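PDB 6DNT: NAD-dependent epimerase/dehydratase from Methanobrevibacter ruminantium, which probably interconverts UDP-N-acetylglucosamine and its 4-epimer with NAD as cofactor, and also binds the bacterial cell-wall intermediate UDP-N-acetylmuramic acid. Local coordinates for residues Gly267-Ala272 with Ser314-Ile319; Lys147-Ser152 with Leu259-Asp264; Ile65-Ser70 with Lys88-Asp93. One frame throughout, in Å; residues are numbered along the deposited sequence.

Contact 1 of 3, residues Gly267-Ala272 with Ser314-Ile319; sequences GVINVA and SNLDKI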
# COMPACT_ATOMS: atom_id res chain seq x y z
N GLY A 267 3.40 15.90 2.20
CA GLY A 267 2.13 15.22 2.44
C GLY A 267 1.35 15.01 1.17
O GLY A 267 1.93 14.97 0.08
N VAL A 268 0.03 14.91 1.32
CA VAL A 268 -0.86 14.52 0.22
C VAL A 268 -1.88 15.63 -0.01
O VAL A 268 -2.40 16.20 0.96
CB VAL A 268 -1.53 13.14 0.46
CG1 VAL A 268 -2.36 13.11 1.74
CG2 VAL A 268 -2.39 12.73 -0.73
N ILE A 269 -2.12 15.97 -1.28
CA ILE A 269 -3.01 17.08 -1.64
C ILE A 269 -3.88 16.66 -2.83
O ILE A 269 -3.36 16.14 -3.80
CB ILE A 269 -2.22 18.35 -2.05
CG1 ILE A 269 -1.28 18.81 -0.92
CG2 ILE A 269 -3.16 19.48 -2.43
CD1 ILE A 269 -0.31 19.88 -1.37
N ASN A 270 -5.19 16.89 -2.74
CA ASN A 270 -6.10 16.73 -3.88
C ASN A 270 -5.83 17.81 -4.93
O ASN A 270 -5.67 18.98 -4.57
CB ASN A 270 -7.56 16.88 -3.47
CG ASN A 270 -8.05 15.75 -2.60
OD1 ASN A 270 -7.61 14.62 -2.71
ND2 ASN A 270 -9.03 16.06 -1.75
N VAL A 271 -5.82 17.46 -6.21
CA VAL A 271 -5.72 18.47 -7.26
C VAL A 271 -6.95 18.36 -8.15
O VAL A 271 -7.14 17.37 -8.86
CB VAL A 271 -4.42 18.38 -8.09
CG1 VAL A 271 -4.24 19.66 -8.90
CG2 VAL A 271 -3.23 18.18 -7.17
N ALA A 272 -7.78 19.39 -8.08
CA ALA A 272 -9.07 19.44 -8.75
C ALA A 272 -9.58 20.87 -8.64
O ALA A 272 -8.85 21.73 -8.15
CB ALA A 272 -10.04 18.48 -8.07
N SER A 314 -9.29 22.51 -0.27
CA SER A 314 -8.78 23.42 0.76
C SER A 314 -7.25 23.37 0.89
O SER A 314 -6.59 24.40 0.96
CB SER A 314 -9.40 23.10 2.12
OG SER A 314 -10.80 23.28 2.08
N ASN A 315 -6.70 22.16 0.88
CA ASN A 315 -5.26 21.99 1.09
C ASN A 315 -4.38 22.39 -0.10
O ASN A 315 -3.16 22.36 0.03
CB ASN A 315 -4.97 20.58 1.63
CG ASN A 315 -5.44 20.42 3.07
OD1 ASN A 315 -5.21 21.31 3.89
ND2 ASN A 315 -6.11 19.34 3.36
N LEU A 316 -4.96 22.82 -1.22
CA LEU A 316 -4.17 23.49 -2.25
C LEU A 316 -3.48 24.77 -1.75
O LEU A 316 -2.47 25.19 -2.32
CB LEU A 316 -5.01 23.80 -3.49
CG LEU A 316 -5.38 22.62 -4.39
CD1 LEU A 316 -6.25 23.10 -5.54
CD2 LEU A 316 -4.15 21.94 -4.96
N ASP A 317 -4.00 25.35 -0.67
CA ASP A 317 -3.35 26.46 0.01
C ASP A 317 -1.94 26.09 0.49
O ASP A 317 -1.06 26.96 0.53
CB ASP A 317 -4.17 26.95 1.23
CG ASP A 317 -5.59 27.38 0.85
OD1 ASP A 317 -5.88 27.54 -0.35
OD2 ASP A 317 -6.42 27.53 1.78
N LYS A 318 -1.72 24.82 0.82
CA LYS A 318 -0.40 24.34 1.25
C LYS A 318 0.70 24.50 0.21
O LYS A 318 1.87 24.58 0.58
CB LYS A 318 -0.44 22.86 1.67
CG LYS A 318 -1.37 22.51 2.83
CD LYS A 318 -0.95 23.20 4.11
CE LYS A 318 -1.64 22.60 5.33
NZ LYS A 318 -3.11 22.81 5.29
N ILE A 319 0.34 24.54 -1.07
CA ILE A 319 1.31 24.78 -2.14
C ILE A 319 1.06 26.11 -2.87
O ILE A 319 1.57 26.34 -3.95
CB ILE A 319 1.36 23.59 -3.14
CG1 ILE A 319 -0.01 23.30 -3.76
CG2 ILE A 319 1.87 22.34 -2.42
CD1 ILE A 319 0.08 22.50 -5.04
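Ile269, Leu316 and Ile319 form a buried apolar contact between strand 267-271 of the main sheet and the short 3-10 turn at 314-318, in the loop that leads to helix 328-341. No hydrogen bond joins the two segments directly. Ile269, in the one of its two modelled conformers described here, branches toward both partners: CG2, anti to the backbone N (chi1 -58° for CG1), meets Leu316 CD2 at 3.7 Å, while CD1 reaches Ile319 CG2. Leu316 runs along the strand, its CD2 lying 3.4 Å from the carbonyl O of Asn270 and its CD1 3.9 Å from Ala272 O, a buried oxygen with no polar partner in the model. The turn itself is closed by Lys318 N on Asn315 O at 3.0 Å, and a side-chain bond, Lys318 NZ on Asn315 OD1 at 2.9 Å, also spans it. A polar bridge comes from outside: the carboxylate of Glu167 accepts from Asn270 N and from Asn315 ND2, tying strand to turn. Strand 267-271 pairs in parallel with strand 199-208, so the turn packs against part of the extended Rossmann-type sheet found in the NAD-dependent epimerase/dehydratase family.

Contact 2 of 3, residues Lys147-Ser152 with Leu259-Asp264; sequences KVIFSS and LSAESD. With NAD (nicotinamide-adenine-dinucleotide), chain B.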
# COMPACT_ATOMS: atom_id res chain seq x y z
N LYS A 147 13.16 16.94 -3.31
CA LYS A 147 11.74 16.61 -3.23
C LYS A 147 11.33 15.65 -4.34
O LYS A 147 11.79 15.78 -5.48
CB LYS A 147 10.90 17.87 -3.33
CG LYS A 147 9.46 17.71 -2.84
CD LYS A 147 9.20 18.54 -1.61
CE LYS A 147 7.73 18.62 -1.31
NZ LYS A 147 7.33 20.00 -0.94
N VAL A 148 10.40 14.76 -4.01
CA VAL A 148 9.73 13.88 -4.97
C VAL A 148 8.29 14.37 -5.12
O VAL A 148 7.64 14.62 -4.11
CB VAL A 148 9.69 12.44 -4.44
CG1 VAL A 148 8.81 11.56 -5.33
CG2 VAL A 148 11.10 11.87 -4.30
N ILE A 149 7.79 14.53 -6.35
CA ILE A 149 6.41 14.95 -6.55
C ILE A 149 5.78 13.74 -7.24
O ILE A 149 6.15 13.42 -8.36
CB ILE A 149 6.31 16.24 -7.37
CG1 ILE A 149 7.17 17.36 -6.75
CG2 ILE A 149 4.85 16.66 -7.45
CD1 ILE A 149 8.64 17.33 -7.13
N PHE A 150 4.86 13.08 -6.54
CA PHE A 150 4.28 11.81 -6.99
C PHE A 150 2.85 12.00 -7.49
O PHE A 150 2.06 12.65 -6.84
CB PHE A 150 4.26 10.80 -5.84
CG PHE A 150 3.58 9.50 -6.19
CD1 PHE A 150 4.05 8.71 -7.22
CD2 PHE A 150 2.43 9.10 -5.51
CE1 PHE A 150 3.40 7.53 -7.56
CE2 PHE A 150 1.78 7.92 -5.85
CZ PHE A 150 2.27 7.13 -6.87
N SER A 151 2.54 11.40 -8.65
CA SER A 151 1.21 11.45 -9.25
C SER A 151 0.36 10.31 -8.69
O SER A 151 0.55 9.16 -9.06
CB SER A 151 1.31 11.29 -10.77
OG SER A 151 1.96 12.40 -11.33
N SER A 152 -0.54 10.64 -7.77
CA SER A 152 -1.52 9.70 -7.24
C SER A 152 -2.86 9.99 -7.89
O SER A 152 -2.91 10.68 -8.92
CB SER A 152 -1.59 9.81 -5.72
OG SER A 152 -2.36 8.75 -5.20
N LEU A 259 4.62 23.92 -8.37
CA LEU A 259 4.42 24.56 -7.07
C LEU A 259 4.70 23.61 -5.89
O LEU A 259 5.24 24.05 -4.87
CB LEU A 259 3.01 25.15 -6.97
CG LEU A 259 2.77 26.38 -7.85
CD1 LEU A 259 1.30 26.72 -7.92
CD2 LEU A 259 3.56 27.58 -7.32
N SER A 260 4.35 22.33 -6.03
CA SER A 260 4.62 21.34 -4.98
C SER A 260 6.12 21.13 -4.76
O SER A 260 6.58 20.94 -3.61
CB SER A 260 3.97 20.00 -5.31
OG SER A 260 2.56 20.12 -5.33
N ALA A 261 6.86 21.14 -5.85
CA ALA A 261 8.31 20.98 -5.79
C ALA A 261 8.95 22.13 -5.02
O ALA A 261 9.88 21.92 -4.25
CB ALA A 261 8.90 20.91 -7.20
N GLU A 262 8.42 23.33 -5.22
CA GLU A 262 8.94 24.56 -4.59
C GLU A 262 8.46 24.77 -3.15
O GLU A 262 9.05 25.57 -2.43
CB GLU A 262 8.54 25.78 -5.42
CG GLU A 262 9.09 25.77 -6.84
CD GLU A 262 8.54 26.88 -7.71
OE1 GLU A 262 7.36 27.29 -7.54
OE2 GLU A 262 9.29 27.35 -8.59
N SER A 263 7.41 24.06 -2.75
CA SER A 263 6.80 24.20 -1.42
C SER A 263 7.61 23.51 -0.32
O SER A 263 8.33 22.54 -0.59
CB SER A 263 5.39 23.59 -1.44
OG SER A 263 4.76 23.62 -0.15
N ASP A 264 7.48 24.01 0.91
CA ASP A 264 8.04 23.33 2.09
C ASP A 264 7.12 22.25 2.65
O ASP A 264 7.49 21.53 3.58
CB ASP A 264 8.35 24.34 3.21
CG ASP A 264 9.58 25.19 2.92
OD1 ASP A 264 10.45 24.79 2.11
OD2 ASP A 264 9.69 26.28 3.53
PA NAD B . 0.37 8.30 -19.66
O1A NAD B . 0.13 9.28 -20.77
O2A NAD B . 0.22 6.85 -19.95
O5B NAD B . 1.85 8.62 -19.10
C5B NAD B . 2.62 7.62 -18.44
C4B NAD B . 3.99 7.67 -19.08
O4B NAD B . 4.85 6.76 -18.38
C3B NAD B . 3.99 7.22 -20.54
O3B NAD B . 4.70 8.18 -21.31
C2B NAD B . 4.63 5.85 -20.54
O2B NAD B . 5.37 5.50 -21.73
C1B NAD B . 5.52 5.92 -19.31
N9A NAD B . 5.76 4.66 -18.59
C8A NAD B . 4.83 3.78 -18.14
N7A NAD B . 5.42 2.77 -17.46
C5A NAD B . 6.76 3.03 -17.44
C6A NAD B . 7.96 2.38 -16.89
N6A NAD B . 7.84 1.23 -16.20
N1A NAD B . 9.16 2.99 -17.10
C2A NAD B . 9.28 4.14 -17.79
N3A NAD B . 8.22 4.80 -18.32
C4A NAD B . 6.96 4.28 -18.17
O3 NAD B . -0.57 8.67 -18.40
PN NAD B . -0.95 10.09 -17.81
O1N NAD B . -0.02 11.17 -18.27
O2N NAD B . -2.43 10.28 -17.94
O5D NAD B . -0.67 9.78 -16.26
C5D NAD B . 0.49 10.31 -15.62
C4D NAD B . 0.40 10.00 -14.13
O4D NAD B . -0.76 10.64 -13.59
C3D NAD B . 0.26 8.51 -13.84
O3D NAD B . 0.98 8.16 -12.64
C2D NAD B . -1.23 8.34 -13.63
O2D NAD B . -1.52 7.19 -12.84
C1D NAD B . -1.58 9.65 -12.95
N1N NAD B . -2.99 10.04 -13.05
C2N NAD B . -3.53 10.39 -14.23
C3N NAD B . -4.87 10.78 -14.31
C7N NAD B . -5.55 11.16 -15.61
O7N NAD B . -6.72 11.50 -15.57
N7N NAD B . -4.91 11.11 -16.77
C4N NAD B . -5.61 10.82 -13.13
C5N NAD B . -5.03 10.45 -11.92
C6N NAD B . -3.71 10.05 -11.91
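Lys147 and Ile149 join strand 147-153 to the C-terminal end of helix 250-262, a helix-on-sheet contact of the Rossmann-type fold, with the lysine serving the helix end and the isoleucine its side. The polar part rests on one ammonium group. Lys147 NZ donates to Ser263 O at 2.8 Å and to Ser260 O at 2.9 Å; the first oxygen is approached from above its carbonyl plane, the second nearly along its C=O axis. A third carbonyl, Tyr265 O, also accepts from NZ, which matches the three N-H groups of a protonated lysine. With CG anti to the backbone N (chi1 -162°) and further bends at chi2 and chi4, the chain leaves the strand and brings NZ in among the carbonyls where the helix stops. Such a positive group is well placed to offset the partial negative charge of a helix C-terminus. A methionine here would probably leave these carbonyls without their shared donor and set the turn after the helix free to shift.

The apolar part lies beside it. Ile149, modelled in two conformers of which one is taken here, turns CD1 against Ala261 CB at 3.6 Å, while CG2 comes 4.1 Å from Ser260 CB. Ser260 OG turns back to Ala256 O in its own helix. Phe107 of the adjoining strand 105-108 packs on both Ile149 and Ala261, and Leu202 of strand 199-208 on both Ile149 and Ser260.

The far end of the strand serves the cofactor. Ser151 O accepts from Lys181 NZ, which itself binds NAD, and Ser151 CB lies 3.6 Å from O4D of the nicotinamide ribose. Ser152 O approaches the nicotinamide ring carbon C6N to 3.2 Å.

Contact 3 of 3, residues Ile65-Ser70 with Lys88-Asp93; sequences IDNLSS and KEDLMD. With NAD (nicotinamide-adenine-dinucleotide), chain B; EDO (1,2-ethanediol), chain H.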
# COMPACT_ATOMS: atom_id res chain seq x y z
N ILE A 65 12.75 10.02 -18.13
CA ILE A 65 12.87 8.56 -18.23
C ILE A 65 11.51 8.03 -18.67
O ILE A 65 10.52 8.23 -17.97
CB ILE A 65 13.29 7.88 -16.90
CG1 ILE A 65 14.54 8.55 -16.30
CG2 ILE A 65 13.54 6.40 -17.15
CD1 ILE A 65 14.85 8.13 -14.88
N ASP A 66 11.46 7.36 -19.81
CA ASP A 66 10.18 6.92 -20.36
C ASP A 66 10.42 5.76 -21.29
O ASP A 66 11.31 5.84 -22.15
CB ASP A 66 9.52 8.09 -21.10
CG ASP A 66 8.03 7.89 -21.32
OD1 ASP A 66 7.65 6.91 -21.97
OD2 ASP A 66 7.26 8.73 -20.84
N ASN A 67 9.65 4.68 -21.14
CA ASN A 67 9.83 3.51 -21.99
C ASN A 67 8.96 3.49 -23.26
O ASN A 67 8.95 2.47 -23.96
CB ASN A 67 9.64 2.22 -21.19
CG ASN A 67 8.21 2.01 -20.72
OD1 ASN A 67 7.32 2.83 -20.95
ND2 ASN A 67 8.00 0.90 -20.02
N LEU A 68 8.24 4.58 -23.54
CA LEU A 68 7.35 4.72 -24.70
C LEU A 68 6.20 3.71 -24.75
O LEU A 68 5.59 3.53 -25.81
CB LEU A 68 8.13 4.65 -26.02
CG LEU A 68 9.22 5.68 -26.22
CD1 LEU A 68 10.07 5.29 -27.42
CD2 LEU A 68 8.58 7.05 -26.43
N SER A 69 5.85 3.11 -23.61
CA SER A 69 4.75 2.15 -23.55
C SER A 69 3.42 2.84 -23.91
O SER A 69 2.53 2.23 -24.52
CB SER A 69 4.68 1.44 -22.19
OG SER A 69 4.66 2.34 -21.11
N SER A 70 3.29 4.10 -23.53
CA SER A 70 2.18 4.93 -23.98
C SER A 70 2.54 6.36 -24.39
O SER A 70 1.76 6.99 -25.09
CB SER A 70 1.07 4.94 -22.91
OG SER A 70 1.59 5.32 -21.65
N LYS A 88 15.36 6.39 -22.86
CA LYS A 88 14.29 5.52 -23.33
C LYS A 88 14.45 4.15 -22.70
O LYS A 88 15.00 3.23 -23.28
CB LYS A 88 14.29 5.43 -24.86
CG LYS A 88 13.87 6.73 -25.51
CD LYS A 88 13.73 6.59 -27.02
CE LYS A 88 13.30 7.90 -27.65
NZ LYS A 88 13.23 7.76 -29.13
N GLU A 89 13.95 4.04 -21.47
CA GLU A 89 14.17 2.87 -20.67
C GLU A 89 13.06 2.68 -19.65
O GLU A 89 12.44 3.66 -19.21
CB GLU A 89 15.51 3.02 -19.95
CG GLU A 89 16.09 1.75 -19.39
CD GLU A 89 17.54 1.90 -18.96
OE1 GLU A 89 18.03 3.05 -18.85
OE2 GLU A 89 18.18 0.85 -18.70
N ASP A 90 12.80 1.43 -19.31
CA ASP A 90 11.88 1.09 -18.23
C ASP A 90 12.52 1.48 -16.90
O ASP A 90 13.71 1.22 -16.68
CB ASP A 90 11.59 -0.41 -18.24
CG ASP A 90 10.33 -0.77 -17.48
OD1 ASP A 90 10.25 -0.51 -16.25
OD2 ASP A 90 9.38 -1.26 -18.13
N LEU A 91 11.74 2.08 -15.99
CA LEU A 91 12.25 2.38 -14.65
C LEU A 91 12.82 1.16 -13.94
O LEU A 91 13.74 1.30 -13.13
CB LEU A 91 11.19 3.00 -13.74
CG LEU A 91 10.85 4.47 -13.95
CD1 LEU A 91 9.76 4.85 -12.96
CD2 LEU A 91 12.03 5.41 -13.78
N MET A 92 12.28 -0.03 -14.23
CA MET A 92 12.77 -1.27 -13.59
C MET A 92 14.16 -1.68 -14.01
O MET A 92 14.83 -2.41 -13.28
CB MET A 92 11.81 -2.44 -13.88
CG MET A 92 10.53 -2.36 -13.09
SD MET A 92 10.82 -2.52 -11.30
CE MET A 92 11.26 -4.25 -11.22
N ASP A 93 14.59 -1.22 -15.19
CA ASP A 93 15.93 -1.53 -15.73
C ASP A 93 16.96 -0.42 -15.56
O ASP A 93 18.17 -0.68 -15.56
CB ASP A 93 15.82 -1.83 -17.23
CG ASP A 93 14.90 -3.00 -17.53
OD1 ASP A 93 14.82 -3.94 -16.72
OD2 ASP A 93 14.28 -2.98 -18.61
PA NAD B . 0.37 8.30 -19.66
O1A NAD B . 0.13 9.28 -20.77
O2A NAD B . 0.22 6.85 -19.95
O5B NAD B . 1.85 8.62 -19.10
C5B NAD B . 2.62 7.62 -18.44
C4B NAD B . 3.99 7.67 -19.08
O4B NAD B . 4.85 6.76 -18.38
C3B NAD B . 3.99 7.22 -20.54
O3B NAD B . 4.70 8.18 -21.31
C2B NAD B . 4.63 5.85 -20.54
O2B NAD B . 5.37 5.50 -21.73
C1B NAD B . 5.52 5.92 -19.31
N9A NAD B . 5.76 4.66 -18.59
C8A NAD B . 4.83 3.78 -18.14
N7A NAD B . 5.42 2.77 -17.46
C5A NAD B . 6.76 3.03 -17.44
C6A NAD B . 7.96 2.38 -16.89
N6A NAD B . 7.84 1.23 -16.20
N1A NAD B . 9.16 2.99 -17.10
C2A NAD B . 9.28 4.14 -17.79
N3A NAD B . 8.22 4.80 -18.32
C4A NAD B . 6.96 4.28 -18.17
O3 NAD B . -0.57 8.67 -18.40
PN NAD B . -0.95 10.09 -17.81
O1N NAD B . -0.02 11.17 -18.27
O2N NAD B . -2.43 10.28 -17.94
O5D NAD B . -0.67 9.78 -16.26
C5D NAD B . 0.49 10.31 -15.62
C4D NAD B . 0.40 10.00 -14.13
O4D NAD B . -0.76 10.64 -13.59
C3D NAD B . 0.26 8.51 -13.84
O3D NAD B . 0.98 8.16 -12.64
C2D NAD B . -1.23 8.34 -13.63
O2D NAD B . -1.52 7.19 -12.84
C1D NAD B . -1.58 9.65 -12.95
N1N NAD B . -2.99 10.04 -13.05
C2N NAD B . -3.53 10.39 -14.23
C3N NAD B . -4.87 10.78 -14.31
C7N NAD B . -5.55 11.16 -15.61
O7N NAD B . -6.72 11.50 -15.57
N7N NAD B . -4.91 11.11 -16.77
C4N NAD B . -5.61 10.82 -13.13
C5N NAD B . -5.03 10.45 -11.92
C6N NAD B . -3.71 10.05 -11.91
C1 EDO H . 11.51 -6.00 -16.87
O1 EDO H . 12.75 -5.84 -16.17
C2 EDO H . 11.12 -4.67 -17.50
O2 EDO H . 11.80 -4.51 -18.75
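The backbones around Asn67 and Glu89 meet at a steep angle, their end-to-end directions 112° apart and these two CA atoms 4.6 Å from each other. Asp66 O is the joint: Lys88 CA directs a CH...O contact at it from 3.2 Å, and Glu89 N adds a weak hydrogen bond. Beside this joint, Ile65 CG2 packs on Leu91 CD2 at 3.8 Å, the two side chains crossing at about a right angle.

Asn67 ND2 donates to Asp90 OD2 at 3.2 Å from above the carboxylate, with the amide and carboxylate planes 79° apart. CG of Asn67 sits between the backbone N and carbonyl carbon (chi1 67°), which lays its amide over one face of the adenine; OD1 comes 3.2 Å from NAD C4A and is gripped by Ser69 N and OG. Asp66 and Asp90 each close an Asx turn through OD1, to Leu68 N and Met92 N, fixing both carboxylates. Asp66 OD1 accepts from NAD O2B and OD2 from NAD O3B, each at 2.7 Å, while Leu45 N also donates to OD2. At the ring edge, adenine N6A donates to Asp90 OD1 and Leu91 N to N1A. A carboxylate on both ribose hydroxyls, just after the second strand, is the signature of an NAD-binding Rossmann fold; the loop after the next strand adds the adenine-reading side of the adenosine pocket.

Overall arrangement
Along the chain the contacts come in series: contact 3 closes first, then contact 2, then contact 1. Contacts 1 and 2 are neighbours, their centres 11 Å apart, and they touch where Lys318 O probably accepts from Ser263 OG and Ile319 packs against Ser260. Helix 250-262 of contact 2 is followed in the chain by strand 267-271 of contact 1, and strands 147-153 and 267-271 belong to the same sheet. Contact 3 lies at the adenosine end of the cofactor, its centre 22 Å from that of contact 2 and 29 Å from that of contact 1, across the chain's centre from the latter. NAD spans the gap, touching contact 3 with its adenosine and contact 2 with its nicotinamide end.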